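Long-range contact in putative acid phosphatase WZB (Escherichia coli, PDB 2WMY), which probably removes phosphate from phosphotyrosine in proteins, as a member of the low molecular weight phosphotyrosine protein phosphatase family: residues 7-12 against 34-39. The protein carries 1 engineered substitution. Numbering follows the deposited sequence.
Sequences MFDSIL and PSKKIN
The backbone carbonyl of Phe8 meets the far half of the Lys36 side chain, whose CD lies 3.9 Å from Phe8 O. Lys36 leaves its backbone with CG opposite the carbonyl carbon (chi1 -57°), runs extended to CE and turns only at NZ; its CD, CE and NZ all lie near Phe8 O. Its CB packs 3.4 Å from Asp9 O, and its CG meets the carboxylate oxygen OD1 of Asp9. The opposite charges probably attract only weakly, for Asp9 OD1 and Lys36 NZ stay 4.5 Å apart, too far for a salt bridge. Cut back to an alanine, Lys36 would lose the methylenes beside Phe8 O, and Asp9 would probably be left without the positive charge near it. Asp9 O also accepts a weak, bent hydrogen bond from Lys37 N, with which the pairing of the strands begins.

At Ser10, OG lies 3.7 Å from Lys37 CE, while the ammonium group beyond reaches Gln81 O and makes a cation-pi contact with Tyr82. Here strands 10-15 and 37-42 run parallel, joined through helix 21-32 as the first beta-alpha-beta unit of the phosphatase fold, with 37-42 at the edge of the sheet.

The backbone N and O of Ile11 bracket Ile38, bonding to the residues before and after it. Ile11 N donates to Lys37 O at 2.9 Å, and Ile11 O receives Asn39 N at 3.0 Å, backed by a CA-H...O contact from Ile38. On the sheet face opposite Ser10, Ile11 CB packs against Ile38 CG1. Leu12 then swings its CD1 over the Asn39 carbonyl, while the Asn39 amide nitrogen ND2 is hydrogen-bonded to Tyr82 OH, on the face it shares with Lys37.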
loop_
_atom_site.group_PDB
_atom_site.type_symbol
_atom_site.label_atom_id
_atom_site.label_comp_id
_atom_site.label_asym_id
_atom_site.label_seq_id
_atom_site.Cartn_x
_atom_site.Cartn_y
_atom_site.Cartn_z
ATOM N N MET A 7 18.035 -9.167 0.843
ATOM C CA MET A 7 18.055 -8.190 -0.242
ATOM C C MET A 7 17.072 -7.031 -0.036
ATOM O O MET A 7 17.486 -5.891 0.181
ATOM C CB MET A 7 17.779 -8.867 -1.583
ATOM C CG MET A 7 18.300 -8.074 -2.765
ATOM S SD MET A 7 20.104 -7.979 -2.726
ATOM C CE MET A 7 20.399 -6.614 -3.843
ATOM N N PHE A 8 15.775 -7.322 -0.115
ATOM C CA PHE A 8 14.742 -6.302 0.085
ATOM C C PHE A 8 14.322 -6.199 1.549
ATOM O O PHE A 8 13.452 -6.938 2.011
ATOM C CB PHE A 8 13.515 -6.596 -0.778
ATOM C CG PHE A 8 13.815 -6.671 -2.240
ATOM C CD1 PHE A 8 13.937 -5.517 -2.993
ATOM C CD2 PHE A 8 13.982 -7.896 -2.863
ATOM C CE1 PHE A 8 14.217 -5.583 -4.343
ATOM C CE2 PHE A 8 14.261 -7.967 -4.208
ATOM C CZ PHE A 8 14.379 -6.809 -4.949
ATOM N N ASP A 9 14.936 -5.274 2.276
ATOM C CA ASP A 9 14.708 -5.182 3.709
ATOM C C ASP A 9 13.740 -4.055 4.050
ATOM O O ASP A 9 13.143 -4.047 5.124
ATOM C CB ASP A 9 16.036 -4.987 4.445
ATOM C CG ASP A 9 15.978 -5.452 5.890
ATOM O OD1 ASP A 9 14.915 -5.947 6.323
ATOM O OD2 ASP A 9 17.001 -5.325 6.595
ATOM N N SER A 10 13.595 -3.106 3.131
ATOM C CA SER A 10 12.695 -1.974 3.318
ATOM C C SER A 10 11.592 -1.994 2.265
ATOM O O SER A 10 11.864 -2.198 1.080
ATOM C CB SER A 10 13.470 -0.662 3.214
ATOM O OG SER A 10 14.675 -0.720 3.960
ATOM N N ILE A 11 10.351 -1.782 2.695
ATOM C CA ILE A 11 9.221 -1.743 1.765
ATOM C C ILE A 11 8.373 -0.473 1.910
ATOM O O ILE A 11 7.932 -0.124 3.014
ATOM C CB ILE A 11 8.301 -2.971 1.921
ATOM C CG1 ILE A 11 9.094 -4.275 1.816
ATOM C CG2 ILE A 11 7.192 -2.948 0.873
ATOM C CD1 ILE A 11 8.221 -5.505 2.000
ATOM N N LEU A 12 8.153 0.214 0.792
ATOM C CA LEU A 12 7.257 1.366 0.760
ATOM C C LEU A 12 5.984 1.003 0.001
ATOM O O LEU A 12 6.021 0.733 -1.202
ATOM C CB LEU A 12 7.941 2.576 0.108
ATOM C CG LEU A 12 7.161 3.902 0.146
ATOM C CD1 LEU A 12 6.935 4.395 1.583
ATOM C CD2 LEU A 12 7.865 4.972 -0.673
ATOM N N PRO A 34 7.493 -9.121 10.318
ATOM C CA PRO A 34 7.668 -8.248 11.486
ATOM C C PRO A 34 9.044 -7.596 11.573
ATOM O O PRO A 34 9.190 -6.593 12.265
ATOM C CB PRO A 34 7.487 -9.208 12.674
ATOM C CG PRO A 34 6.845 -10.434 12.108
ATOM C CD PRO A 34 7.338 -10.533 10.706
ATOM N N SER A 35 10.038 -8.152 10.889
ATOM C CA SER A 35 11.412 -7.686 11.057
ATOM C C SER A 35 11.812 -6.612 10.053
ATOM O O SER A 35 12.925 -6.092 10.110
ATOM C CB SER A 35 12.386 -8.861 10.973
ATOM O OG SER A 35 12.314 -9.481 9.702
ATOM N N LYS A 36 10.911 -6.278 9.136
ATOM C CA LYS A 36 11.230 -5.322 8.079
ATOM C C LYS A 36 10.693 -3.922 8.368
ATOM O O LYS A 36 9.691 -3.767 9.060
ATOM C CB LYS A 36 10.688 -5.808 6.732
ATOM C CG LYS A 36 11.192 -7.175 6.315
ATOM C CD LYS A 36 10.822 -7.463 4.872
ATOM C CE LYS A 36 11.075 -8.921 4.513
ATOM N NZ LYS A 36 12.439 -9.377 4.912
ATOM N N LYS A 37 11.365 -2.910 7.826
ATOM C CA LYS A 37 10.850 -1.544 7.860
ATOM C C LYS A 37 9.796 -1.362 6.769
ATOM O O LYS A 37 10.120 -1.318 5.579
ATOM C CB LYS A 37 11.979 -0.526 7.676
ATOM C CG LYS A 37 11.533 0.922 7.844
ATOM C CD LYS A 37 12.687 1.908 7.645
ATOM C CE LYS A 37 13.243 1.836 6.227
ATOM N NZ LYS A 37 14.075 3.026 5.900
ATOM N N ILE A 38 8.534 -1.269 7.174
ATOM C CA ILE A 38 7.436 -1.169 6.213
ATOM C C ILE A 38 6.592 0.073 6.442
ATOM O O ILE A 38 5.965 0.222 7.489
ATOM C CB ILE A 38 6.550 -2.424 6.236
ATOM C CG1 ILE A 38 7.385 -3.651 5.856
ATOM C CG2 ILE A 38 5.377 -2.272 5.275
ATOM C CD1 ILE A 38 6.651 -4.956 5.961
ATOM N N ASN A 39 6.594 0.969 5.456
ATOM C CA ASN A 39 5.814 2.201 5.527
ATOM C C ASN A 39 5.031 2.465 4.245
ATOM O O ASN A 39 5.053 1.656 3.321
ATOM C CB ASN A 39 6.718 3.382 5.886
ATOM C CG ASN A 39 7.168 3.340 7.342
ATOM O OD1 ASN A 39 6.345 3.410 8.256
ATOM N ND2 ASN A 39 8.476 3.211 7.562
#